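Local structure of diacylglycerol kinase (Bacillus anthracis, 3S40) at residues 17-22 against 68-73; 37-42 against 121-126; 102-105 against 110-113. The protein probably phosphorylates diacylglycerol to phosphatidic acid at the expense of ATP. All coordinates share one frame; numbering follows the deposited sequence.

Contact 1: residues 17-22 against 68-73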
ATOM      1  N   PRO A  17       8.262  18.391   2.232  1.00 38.12           N
ATOM      2  CA  PRO A  17       9.365  19.196   1.695  1.00 39.63           C
ATOM      3  C   PRO A  17      10.652  18.393   1.631  1.00 34.82           C
ATOM      4  O   PRO A  17      11.544  18.706   0.844  1.00 39.33           O
ATOM      5  CB  PRO A  17       9.496  20.344   2.712  1.00 41.58           C
ATOM      6  CG  PRO A  17       8.211  20.350   3.478  1.00 39.76           C
ATOM      7  CD  PRO A  17       7.764  18.921   3.512  1.00 36.39           C
ATOM      8  N   LYS A  18      10.741  17.356   2.452  1.00 31.21           N
ATOM      9  CA  LYS A  18      11.903  16.479   2.426  1.00 41.41           C
ATOM     10  C   LYS A  18      11.863  15.487   1.268  1.00 41.52           C
ATOM     11  O   LYS A  18      12.882  14.880   0.925  1.00 35.81           O
ATOM     12  CB  LYS A  18      12.037  15.715   3.747  1.00 46.38           C
ATOM     13  CG  LYS A  18      12.834  16.442   4.812  1.00 58.10           C
ATOM     14  CD  LYS A  18      11.944  17.202   5.778  1.00 65.66           C
ATOM     15  CE  LYS A  18      12.790  17.910   6.833  1.00 76.58           C
ATOM     16  NZ  LYS A  18      11.967  18.497   7.927  1.00 81.24           N
ATOM     17  N   ALA A  19      10.699  15.319   0.653  1.00 32.55           N
ATOM     18  CA  ALA A  19      10.554  14.231  -0.310  1.00 36.94           C
ATOM     19  C   ALA A  19      11.386  14.499  -1.560  1.00 38.81           C
ATOM     20  O   ALA A  19      11.785  15.627  -1.819  1.00 38.44           O
ATOM     21  CB  ALA A  19       9.085  14.008  -0.675  1.00 31.80           C
ATOM     22  N   GLY A  20      11.647  13.449  -2.330  1.00 29.12           N
ATOM     23  CA  GLY A  20      12.245  13.610  -3.633  1.00 38.17           C
ATOM     24  C   GLY A  20      13.762  13.637  -3.614  1.00 53.67           C
ATOM     25  O   GLY A  20      14.383  14.161  -2.687  1.00 44.62           O
ATOM     26  N   GLN A  21      14.348  13.046  -4.649  1.00 72.06           N
ATOM     27  CA  GLN A  21      15.789  13.037  -4.824  1.00 91.64           C
ATOM     28  C   GLN A  21      16.290  14.461  -4.664  1.00 93.85           C
ATOM     29  O   GLN A  21      16.971  14.786  -3.691  1.00 94.89           O
ATOM     30  CB  GLN A  21      16.145  12.524  -6.222  1.00104.39           C
ATOM     31  CG  GLN A  21      17.270  11.501  -6.264  1.00113.43           C
ATOM     32  CD  GLN A  21      16.761  10.075  -6.169  1.00118.33           C
ATOM     33  OE1 GLN A  21      17.008   9.253  -7.054  1.00118.51           O
ATOM     34  NE2 GLN A  21      16.046   9.773  -5.092  1.00119.74           N
ATOM     35  N   GLY A  22      15.916  15.311  -5.617  1.00 88.60           N
ATOM     36  CA  GLY A  22      16.365  16.690  -5.654  1.00 82.11           C
ATOM     37  C   GLY A  22      15.782  17.592  -4.582  1.00 73.36           C
ATOM     38  O   GLY A  22      15.236  17.140  -3.575  1.00 76.75           O
ATOM     39  N   ILE A  68      -3.920  14.931  -3.305  1.00 18.78           N
ATOM     40  CA  ILE A  68      -2.687  14.450  -3.913  1.00 12.93           C
ATOM     41  C   ILE A  68      -1.610  14.453  -2.857  1.00 20.43           C
ATOM     42  O   ILE A  68      -1.478  15.423  -2.111  1.00 16.54           O
ATOM     43  CB  ILE A  68      -2.247  15.358  -5.068  1.00 16.64           C
ATOM     44  CG1 ILE A  68      -3.409  15.542  -6.047  1.00 20.90           C
ATOM     45  CG2 ILE A  68      -0.974  14.808  -5.746  1.00 18.48           C
ATOM     46  CD1 ILE A  68      -3.114  16.532  -7.161  1.00 19.84           C
ATOM     47  N   VAL A  69      -0.851  13.372  -2.754  1.00 18.57           N
ATOM     48  CA  VAL A  69       0.266  13.363  -1.799  1.00 15.66           C
ATOM     49  C   VAL A  69       1.608  13.239  -2.515  1.00 23.03           C
ATOM     50  O   VAL A  69       1.824  12.298  -3.266  1.00 25.06           O
ATOM     51  CB  VAL A  69       0.082  12.255  -0.738  1.00 20.68           C
ATOM     52  CG1 VAL A  69      -0.192  10.922  -1.405  1.00 21.45           C
ATOM     53  CG2 VAL A  69       1.287  12.193   0.191  1.00 29.69           C
ATOM     54  N   PHE A  70       2.490  14.223  -2.323  1.00 22.93           N
ATOM     55  CA  PHE A  70       3.863  14.119  -2.792  1.00 23.41           C
ATOM     56  C   PHE A  70       4.746  13.662  -1.653  1.00 23.75           C
ATOM     57  O   PHE A  70       4.996  14.417  -0.721  1.00 32.93           O
ATOM     58  CB  PHE A  70       4.383  15.453  -3.325  1.00 21.45           C
ATOM     59  CG  PHE A  70       5.851  15.416  -3.715  1.00 28.65           C
ATOM     60  CD1 PHE A  70       6.359  14.369  -4.466  1.00 27.48           C
ATOM     61  CD2 PHE A  70       6.712  16.445  -3.353  1.00 27.94           C
ATOM     62  CE1 PHE A  70       7.711  14.328  -4.838  1.00 28.56           C
ATOM     63  CE2 PHE A  70       8.064  16.418  -3.727  1.00 30.42           C
ATOM     64  CZ  PHE A  70       8.564  15.360  -4.463  1.00 27.07           C
ATOM     65  N   GLY A  71       5.215  12.422  -1.715  1.00 24.98           N
ATOM     66  CA  GLY A  71       6.071  11.908  -0.658  1.00 21.87           C
ATOM     67  C   GLY A  71       6.295  10.411  -0.712  1.00 29.62           C
ATOM     68  O   GLY A  71       5.734   9.713  -1.561  1.00 30.09           O
ATOM     69  N   GLY A  72       7.113   9.912   0.210  1.00 29.97           N
ATOM     70  CA  GLY A  72       7.386   8.485   0.287  1.00 34.33           C
ATOM     71  C   GLY A  72       6.289   7.639   0.915  1.00 35.99           C
ATOM     72  O   GLY A  72       5.164   8.099   1.163  1.00 28.05           O
ATOM     73  N   ASP A  73       6.626   6.379   1.172  1.00 31.55           N
ATOM     74  CA  ASP A  73       5.680   5.411   1.718  1.00 34.35           C
ATOM     75  C   ASP A  73       5.146   5.823   3.086  1.00 23.71           C
ATOM     76  O   ASP A  73       3.984   5.602   3.395  1.00 27.44           O
ATOM     77  CB  ASP A  73       6.321   4.017   1.775  1.00 44.89           C
ATOM     78  CG  ASP A  73       6.841   3.554   0.411  1.00 57.08           C
ATOM     79  OD1 ASP A  73       7.901   4.062  -0.038  1.00 67.49           O
ATOM     80  OD2 ASP A  73       6.189   2.688  -0.207  1.00 51.31           O
TER

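Contact 2: residues 37-42 against 121-126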
ATOM      1  N   ALA A  37      -2.392  24.131 -13.817  1.00 24.43           N
ATOM      2  CA  ALA A  37      -3.028  24.383 -15.106  1.00 30.25           C
ATOM      3  C   ALA A  37      -4.322  23.611 -15.244  1.00 29.89           C
ATOM      4  O   ALA A  37      -5.278  24.104 -15.832  1.00 32.84           O
ATOM      5  CB  ALA A  37      -2.088  24.030 -16.262  1.00 21.56           C
ATOM      6  N   ALA A  38      -4.335  22.392 -14.711  1.00 32.44           N
ATOM      7  CA  ALA A  38      -5.457  21.484 -14.910  1.00 29.75           C
ATOM      8  C   ALA A  38      -6.587  21.765 -13.936  1.00 26.23           C
ATOM      9  O   ALA A  38      -7.747  21.680 -14.308  1.00 25.33           O
ATOM     10  CB  ALA A  38      -5.005  20.024 -14.790  1.00 25.23           C
ATOM     11  N   PHE A  39      -6.247  22.121 -12.698  1.00 22.41           N
ATOM     12  CA  PHE A  39      -7.257  22.276 -11.646  1.00 25.84           C
ATOM     13  C   PHE A  39      -7.429  23.731 -11.167  1.00 30.98           C
ATOM     14  O   PHE A  39      -6.601  24.247 -10.435  1.00 23.99           O
ATOM     15  CB  PHE A  39      -6.903  21.368 -10.463  1.00 21.66           C
ATOM     16  CG  PHE A  39      -6.637  19.931 -10.855  1.00 22.34           C
ATOM     17  CD1 PHE A  39      -7.617  19.174 -11.497  1.00 24.18           C
ATOM     18  CD2 PHE A  39      -5.421  19.335 -10.571  1.00 17.10           C
ATOM     19  CE1 PHE A  39      -7.384  17.848 -11.847  1.00 25.54           C
ATOM     20  CE2 PHE A  39      -5.175  18.014 -10.918  1.00 30.35           C
ATOM     21  CZ  PHE A  39      -6.169  17.262 -11.563  1.00 23.57           C
ATOM     22  N   PRO A  40      -8.530  24.381 -11.549  1.00 33.43           N
ATOM     23  CA  PRO A  40      -8.697  25.815 -11.282  1.00 30.92           C
ATOM     24  C   PRO A  40      -8.830  26.198  -9.794  1.00 31.78           C
ATOM     25  O   PRO A  40      -8.851  27.390  -9.489  1.00 29.37           O
ATOM     26  CB  PRO A  40      -9.985  26.154 -12.036  1.00 37.96           C
ATOM     27  CG  PRO A  40     -10.758  24.890 -12.010  1.00 41.37           C
ATOM     28  CD  PRO A  40      -9.734  23.792 -12.155  1.00 34.11           C
ATOM     29  N   ASP A  41      -8.929  25.224  -8.896  1.00 24.28           N
ATOM     30  CA  ASP A  41      -8.929  25.492  -7.454  1.00 24.24           C
ATOM     31  C   ASP A  41      -8.047  24.478  -6.759  1.00 30.76           C
ATOM     32  O   ASP A  41      -8.457  23.342  -6.494  1.00 25.74           O
ATOM     33  CB  ASP A  41     -10.348  25.433  -6.881  1.00 24.73           C
ATOM     34  CG  ASP A  41     -10.412  25.766  -5.385  1.00 26.94           C
ATOM     35  OD1 ASP A  41      -9.415  25.595  -4.646  1.00 28.71           O
ATOM     36  OD2 ASP A  41     -11.494  26.182  -4.927  1.00 30.48           O
ATOM     37  N   LEU A  42      -6.838  24.909  -6.442  1.00 24.03           N
ATOM     38  CA  LEU A  42      -5.806  24.009  -5.984  1.00 14.14           C
ATOM     39  C   LEU A  42      -5.165  24.550  -4.713  1.00 22.73           C
ATOM     40  O   LEU A  42      -4.702  25.679  -4.668  1.00 24.93           O
ATOM     41  CB  LEU A  42      -4.755  23.847  -7.079  1.00 18.14           C
ATOM     42  CG  LEU A  42      -3.470  23.089  -6.727  1.00 28.83           C
ATOM     43  CD1 LEU A  42      -3.812  21.660  -6.331  1.00 26.39           C
ATOM     44  CD2 LEU A  42      -2.470  23.104  -7.909  1.00 15.91           C
ATOM     45  N   THR A 121      -3.423  14.555 -14.020  1.00 22.32           N
ATOM     46  CA  THR A 121      -4.108  15.467 -14.915  1.00 26.66           C
ATOM     47  C   THR A 121      -5.057  14.729 -15.866  1.00 27.60           C
ATOM     48  O   THR A 121      -5.988  15.312 -16.405  1.00 31.16           O
ATOM     49  CB  THR A 121      -3.020  16.226 -15.715  1.00 29.30           C
ATOM     50  OG1 THR A 121      -2.853  17.539 -15.173  1.00 40.94           O
ATOM     51  CG2 THR A 121      -3.299  16.263 -17.185  1.00 25.37           C
ATOM     52  N   LYS A 122      -4.820  13.442 -16.068  1.00 25.87           N
ATOM     53  CA  LYS A 122      -5.664  12.671 -16.976  1.00 23.79           C
ATOM     54  C   LYS A 122      -6.876  12.135 -16.246  1.00 23.23           C
ATOM     55  O   LYS A 122      -7.820  11.625 -16.866  1.00 28.76           O
ATOM     56  CB  LYS A 122      -4.874  11.537 -17.612  1.00 22.92           C
ATOM     57  CG  LYS A 122      -3.696  11.993 -18.467  1.00 30.99           C
ATOM     58  CD  LYS A 122      -4.118  13.030 -19.509  1.00 36.08           C
ATOM     59  CE  LYS A 122      -2.942  13.426 -20.402  1.00 51.06           C
ATOM     60  NZ  LYS A 122      -3.245  14.660 -21.184  1.00 54.21           N
ATOM     61  N   GLU A 123      -6.849  12.239 -14.922  1.00 19.20           N
ATOM     62  CA  GLU A 123      -8.009  11.855 -14.116  1.00 21.20           C
ATOM     63  C   GLU A 123      -8.538  10.414 -14.317  1.00 24.01           C
ATOM     64  O   GLU A 123      -9.743  10.193 -14.315  1.00 28.05           O
ATOM     65  CB  GLU A 123      -9.146  12.838 -14.373  1.00 23.86           C
ATOM     66  CG  GLU A 123      -8.747  14.293 -14.150  1.00 35.83           C
ATOM     67  CD  GLU A 123      -9.940  15.252 -14.111  1.00 42.52           C
ATOM     68  OE1 GLU A 123     -11.108  14.805 -14.226  1.00 44.29           O
ATOM     69  OE2 GLU A 123      -9.696  16.463 -13.966  1.00 39.49           O
ATOM     70  N   HIS A 124      -7.655   9.440 -14.478  1.00 20.84           N
ATOM     71  CA  HIS A 124      -8.097   8.038 -14.559  1.00 18.72           C
ATOM     72  C   HIS A 124      -8.157   7.463 -13.159  1.00 20.63           C
ATOM     73  O   HIS A 124      -7.167   7.478 -12.425  1.00 33.06           O
ATOM     74  CB  HIS A 124      -7.139   7.224 -15.398  1.00 18.96           C
ATOM     75  CG  HIS A 124      -7.040   7.695 -16.812  1.00 32.86           C
ATOM     76  ND1 HIS A 124      -8.144   7.845 -17.622  1.00 34.29           N
ATOM     77  CD2 HIS A 124      -5.968   8.047 -17.563  1.00 30.23           C
ATOM     78  CE1 HIS A 124      -7.758   8.277 -18.811  1.00 31.12           C
ATOM     79  NE2 HIS A 124      -6.443   8.405 -18.803  1.00 29.36           N
ATOM     80  N   VAL A 125      -9.329   6.981 -12.779  1.00 14.91           N
ATOM     81  CA  VAL A 125      -9.583   6.653 -11.391  1.00 18.58           C
ATOM     82  C   VAL A 125     -10.147   5.249 -11.289  1.00 23.92           C
ATOM     83  O   VAL A 125     -10.925   4.824 -12.144  1.00 23.98           O
ATOM     84  CB  VAL A 125     -10.609   7.614 -10.787  1.00 28.81           C
ATOM     85  CG1 VAL A 125     -11.034   7.115  -9.436  1.00 26.21           C
ATOM     86  CG2 VAL A 125     -10.031   9.039 -10.697  1.00 26.76           C
ATOM     87  N   LYS A 126      -9.743   4.519 -10.259  1.00 20.41           N
ATOM     88  CA  LYS A 126     -10.305   3.192 -10.042  1.00 24.53           C
ATOM     89  C   LYS A 126     -10.464   2.910  -8.564  1.00 25.25           C
ATOM     90  O   LYS A 126      -9.798   3.539  -7.724  1.00 24.89           O
ATOM     91  CB  LYS A 126      -9.461   2.103 -10.709  1.00 22.43           C
ATOM     92  CG  LYS A 126      -8.144   1.814 -10.018  1.00 22.59           C
ATOM     93  CD  LYS A 126      -7.477   0.629 -10.699  1.00 30.77           C
ATOM     94  CE  LYS A 126      -6.296   0.118  -9.911  1.00 34.33           C
ATOM     95  NZ  LYS A 126      -6.017  -1.311 -10.269  1.00 35.05           N
TER

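Contact 3: residues 102-105 against 110-113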
ATOM      1  N   ASP A 102       5.955   1.946  -3.069  1.00 26.33           N
ATOM      2  CA  ASP A 102       5.285   0.687  -3.356  1.00 27.63           C
ATOM      3  C   ASP A 102       3.870   0.857  -3.872  1.00 32.38           C
ATOM      4  O   ASP A 102       3.488   0.268  -4.899  1.00 24.03           O
ATOM      5  CB  ASP A 102       5.281  -0.198  -2.113  1.00 34.01           C
ATOM      6  CG  ASP A 102       6.603  -0.910  -1.917  1.00 34.91           C
ATOM      7  OD1 ASP A 102       7.279  -1.149  -2.941  1.00 31.85           O
ATOM      8  OD2 ASP A 102       6.959  -1.218  -0.759  1.00 39.49           O
ATOM      9  N   PHE A 103       3.069   1.655  -3.177  1.00 18.43           N
ATOM     10  CA  PHE A 103       1.715   1.776  -3.671  1.00 23.34           C
ATOM     11  C   PHE A 103       1.562   2.568  -4.974  1.00 16.66           C
ATOM     12  O   PHE A 103       0.683   2.260  -5.790  1.00 23.58           O
ATOM     13  CB  PHE A 103       0.694   2.193  -2.608  1.00 21.29           C
ATOM     14  CG  PHE A 103      -0.613   1.519  -2.823  1.00 28.80           C
ATOM     15  CD1 PHE A 103      -0.790   0.207  -2.407  1.00 28.40           C
ATOM     16  CD2 PHE A 103      -1.614   2.140  -3.556  1.00 28.75           C
ATOM     17  CE1 PHE A 103      -1.972  -0.462  -2.657  1.00 29.38           C
ATOM     18  CE2 PHE A 103      -2.795   1.486  -3.817  1.00 34.36           C
ATOM     19  CZ  PHE A 103      -2.979   0.179  -3.371  1.00 36.82           C
ATOM     20  N   SER A 104       2.417   3.559  -5.178  1.00 21.76           N
ATOM     21  CA  SER A 104       2.417   4.293  -6.426  1.00 23.15           C
ATOM     22  C   SER A 104       2.744   3.327  -7.559  1.00 18.32           C
ATOM     23  O   SER A 104       2.133   3.376  -8.648  1.00 21.71           O
ATOM     24  CB  SER A 104       3.385   5.508  -6.375  1.00 22.75           C
ATOM     25  OG  SER A 104       4.719   5.165  -6.741  1.00 27.97           O
ATOM     26  N   ARG A 105       3.673   2.408  -7.315  1.00 18.02           N
ATOM     27  CA  ARG A 105       3.977   1.404  -8.348  1.00 23.09           C
ATOM     28  C   ARG A 105       2.796   0.486  -8.623  1.00 24.72           C
ATOM     29  O   ARG A 105       2.536   0.111  -9.760  1.00 28.79           O
ATOM     30  CB  ARG A 105       5.202   0.567  -7.984  1.00 28.11           C
ATOM     31  CG  ARG A 105       6.498   1.366  -8.026  1.00 33.65           C
ATOM     32  CD  ARG A 105       7.642   0.545  -7.475  1.00 49.79           C
ATOM     33  NE  ARG A 105       8.740   1.390  -7.032  1.00 47.64           N
ATOM     34  CZ  ARG A 105       9.758   1.741  -7.806  1.00 44.44           C
ATOM     35  NH1 ARG A 105      10.715   2.520  -7.319  1.00 37.34           N
ATOM     36  NH2 ARG A 105       9.808   1.308  -9.065  1.00 29.63           N
ATOM     37  N   PRO A 110       4.058   6.601 -13.011  1.00 29.19           N
ATOM     38  CA  PRO A 110       5.434   6.881 -13.447  1.00 33.79           C
ATOM     39  C   PRO A 110       6.291   7.300 -12.261  1.00 28.13           C
ATOM     40  O   PRO A 110       5.828   8.066 -11.410  1.00 27.35           O
ATOM     41  CB  PRO A 110       5.261   8.073 -14.388  1.00 37.38           C
ATOM     42  CG  PRO A 110       3.884   7.920 -14.940  1.00 42.26           C
ATOM     43  CD  PRO A 110       3.050   7.269 -13.861  1.00 26.77           C
ATOM     44  N   GLN A 111       7.527   6.819 -12.196  1.00 22.91           N
ATOM     45  CA  GLN A 111       8.394   7.186 -11.080  1.00 32.48           C
ATOM     46  C   GLN A 111       9.109   8.532 -11.318  1.00 33.21           C
ATOM     47  O   GLN A 111       9.690   9.113 -10.405  1.00 32.27           O
ATOM     48  CB  GLN A 111       9.380   6.050 -10.759  1.00 46.43           C
ATOM     49  CG  GLN A 111       8.706   4.784 -10.207  1.00 42.42           C
ATOM     50  CD  GLN A 111       7.968   5.034  -8.886  1.00 39.35           C
ATOM     51  OE1 GLN A 111       8.598   5.295  -7.860  1.00 35.76           O
ATOM     52  NE2 GLN A 111       6.625   4.960  -8.914  1.00 31.19           N
ATOM     53  N   ASN A 112       9.044   9.023 -12.546  1.00 23.25           N
ATOM     54  CA  ASN A 112       9.454  10.391 -12.853  1.00 30.95           C
ATOM     55  C   ASN A 112       8.347  11.320 -12.359  1.00 35.68           C
ATOM     56  O   ASN A 112       7.204  11.248 -12.841  1.00 26.59           O
ATOM     57  CB  ASN A 112       9.655  10.534 -14.371  1.00 33.19           C
ATOM     58  CG  ASN A 112       9.862  11.976 -14.811  1.00 45.30           C
ATOM     59  OD1 ASN A 112       8.985  12.823 -14.659  1.00 51.27           O
ATOM     60  ND2 ASN A 112      11.018  12.248 -15.395  1.00 48.45           N
ATOM     61  N   ILE A 113       8.660  12.179 -11.391  1.00 26.53           N
ATOM     62  CA  ILE A 113       7.595  12.922 -10.718  1.00 23.91           C
ATOM     63  C   ILE A 113       6.867  13.876 -11.652  1.00 28.31           C
ATOM     64  O   ILE A 113       5.669  14.092 -11.490  1.00 27.31           O
ATOM     65  CB  ILE A 113       8.074  13.641  -9.456  1.00 30.61           C
ATOM     66  CG1 ILE A 113       9.107  14.716  -9.798  1.00 25.77           C
ATOM     67  CG2 ILE A 113       8.641  12.628  -8.462  1.00 25.03           C
ATOM     68  CD1 ILE A 113       9.582  15.477  -8.578  1.00 27.98           C
TER

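Contact 1: residues 17-22 against 68-73
The methyl group of Ala19 sits over one face of the Phe70 ring. Its CB is 4.1 Å from the ring centroid on a line 16° from the ring normal, the geometry of a CH-pi contact. The methyl is displaced toward the rim, so the closest ring carbon to Ala19 CB is Phe70 CE2, at 4.0 Å. Phe70 brings its ring there by holding CG opposite the backbone N (chi1 175°), which carries the aromatic group from the strand toward the loop. The same methyl also packs against bare backbone, with Ala19 CB 3.7 Å from Gly71 CA. Gly20 passes the ring obliquely, its CA 4.2 Å from Phe70 CZ, and its positive phi of 88° is a conformation that glycine adopts readily. A backbone hydrogen bond between Gly20 and Gly97 ties the loop further to the end of the sheet. Around the ring, Val15, Ile95 and Ile31 of helix 24-38 supply further packing. Asn16 to Gly20 fit the NPxxG-like sequence that follows the first strand in this family, and Gly71 to Asp73 open its GGDGT motif, usually linked to nucleotide binding. No hydrogen bond crosses between the two segments. The chemistry is therefore buried dispersion and CH-pi contact, consistent with close fit of methyl, ring and glycine backbone, rather than polar bonds, joining the loop after strand 11-15 to the end of strand 66-71.

Contact 2: residues 37-42 against 121-126
Glu123 and Phe39 approach from opposite directions, and the carboxylate ends at the edge of the aromatic ring. Along Glu123, CB and CG have no neighbour in 37-42 within 4.2 Å. With CG opposite the carbonyl carbon (chi1 -54°) and the chain extended beyond it, these carbons reach toward the ring. CD carries the carboxylate up to the ring edge, 4.3 Å from Phe39 CE1. OE1 is hydrogen-bonded to Lys7 N. OE2 is hydrogen-bonded to Thr6 OG1 and also lies in the plane of the Phe39 ring, 3.4 Å from Phe39 CE1, with ring and carboxylate planes 21° apart. The ring's C-H rim thus faces the oxygen, while Ala38 CB covers one ring face, 4.1 Å above the plane. The same methyl, Ala38 CB, also meets Thr121 OG1 at 3.3 Å, and Phe39 CZ lies obliquely 4.3 Å from Thr121 CA. The contact joins the C-terminal end of helix 24-38 to the turn between helix 113-120 and strand 125-133, with Phe39 also packing on Val11. Since Thr6 and Lys7 grip the carboxylate, the positively polarised ring edge probably adds only a modest electrostatic attraction to a position those hydrogen bonds already fix.

Contact 3: residues 102-105 against 110-113
Gln111 spans the contact, laying its amide across Arg105 while reaching Ser104 with its nitrogen. A bend at chi2 (-61°) turns the amide of Gln111 back toward the helix. Gln111 NE2 donates a hydrogen bond to Ser104 OG at 2.9 Å; it is nearly straight, at 164°, and the serine oxygen lies almost in the amide plane. Ser104 OG is in turn bonded to Asn101 O, and Gln111 NE2 also bonds Val109 O, so both amide hydrogens have acceptors. Arg105 supplies the stacking partner: its guanidinium and the Gln111 amide are stacked with planes 28° apart. Gln111 OE1 lies over one guanidinium face, offset to the rim, 3.5 Å from Arg105 NH1. Lower down, Arg105 CG packs 3.7 Å from Gln111 NE2, and Arg105 NH2 is 3.8 Å from Gln111 CG. Two outside bonds hold the stack in place: Arg105 NE to Cys100 O and Gln111 OE1 to Asn101 ND2. This loop glutamine thus packs back on helix 102-106 in a compact helix-loop-helix passage. The helix follows strand 91-96 after a short loop, 97-101; Asp102 and Phe103 close the PxGTxNDF-type sequence of diacylglycerol kinases, and the contact uses the residues that follow.

All three contacts lie within the diacylglycerol kinase catalytic domain and are built on or beside its parallel sheet 42-46, 11-15, 66-71, 91-96. Contact 1 closes before contact 3 opens; contact 3 is nested inside contact 2, whose segments alternate with those of contact 1. Contacts 1 and 3 are neighbours, their centres about 11 Å apart: Asp73 OD2 lies 3.0 Å from Asp102 N, a probable hydrogen bond, and Phe70 CE1 packs 4.1 Å from Ile113 CG2. Sequences probably linked to nucleotide or substrate handling, GGDGT and NDF, are thereby joined by a direct bond. Contact 2 stands apart, its centre about 19 Å from contact 1 and 17 Å from contact 3, where helices 24-38 and 113-120 end.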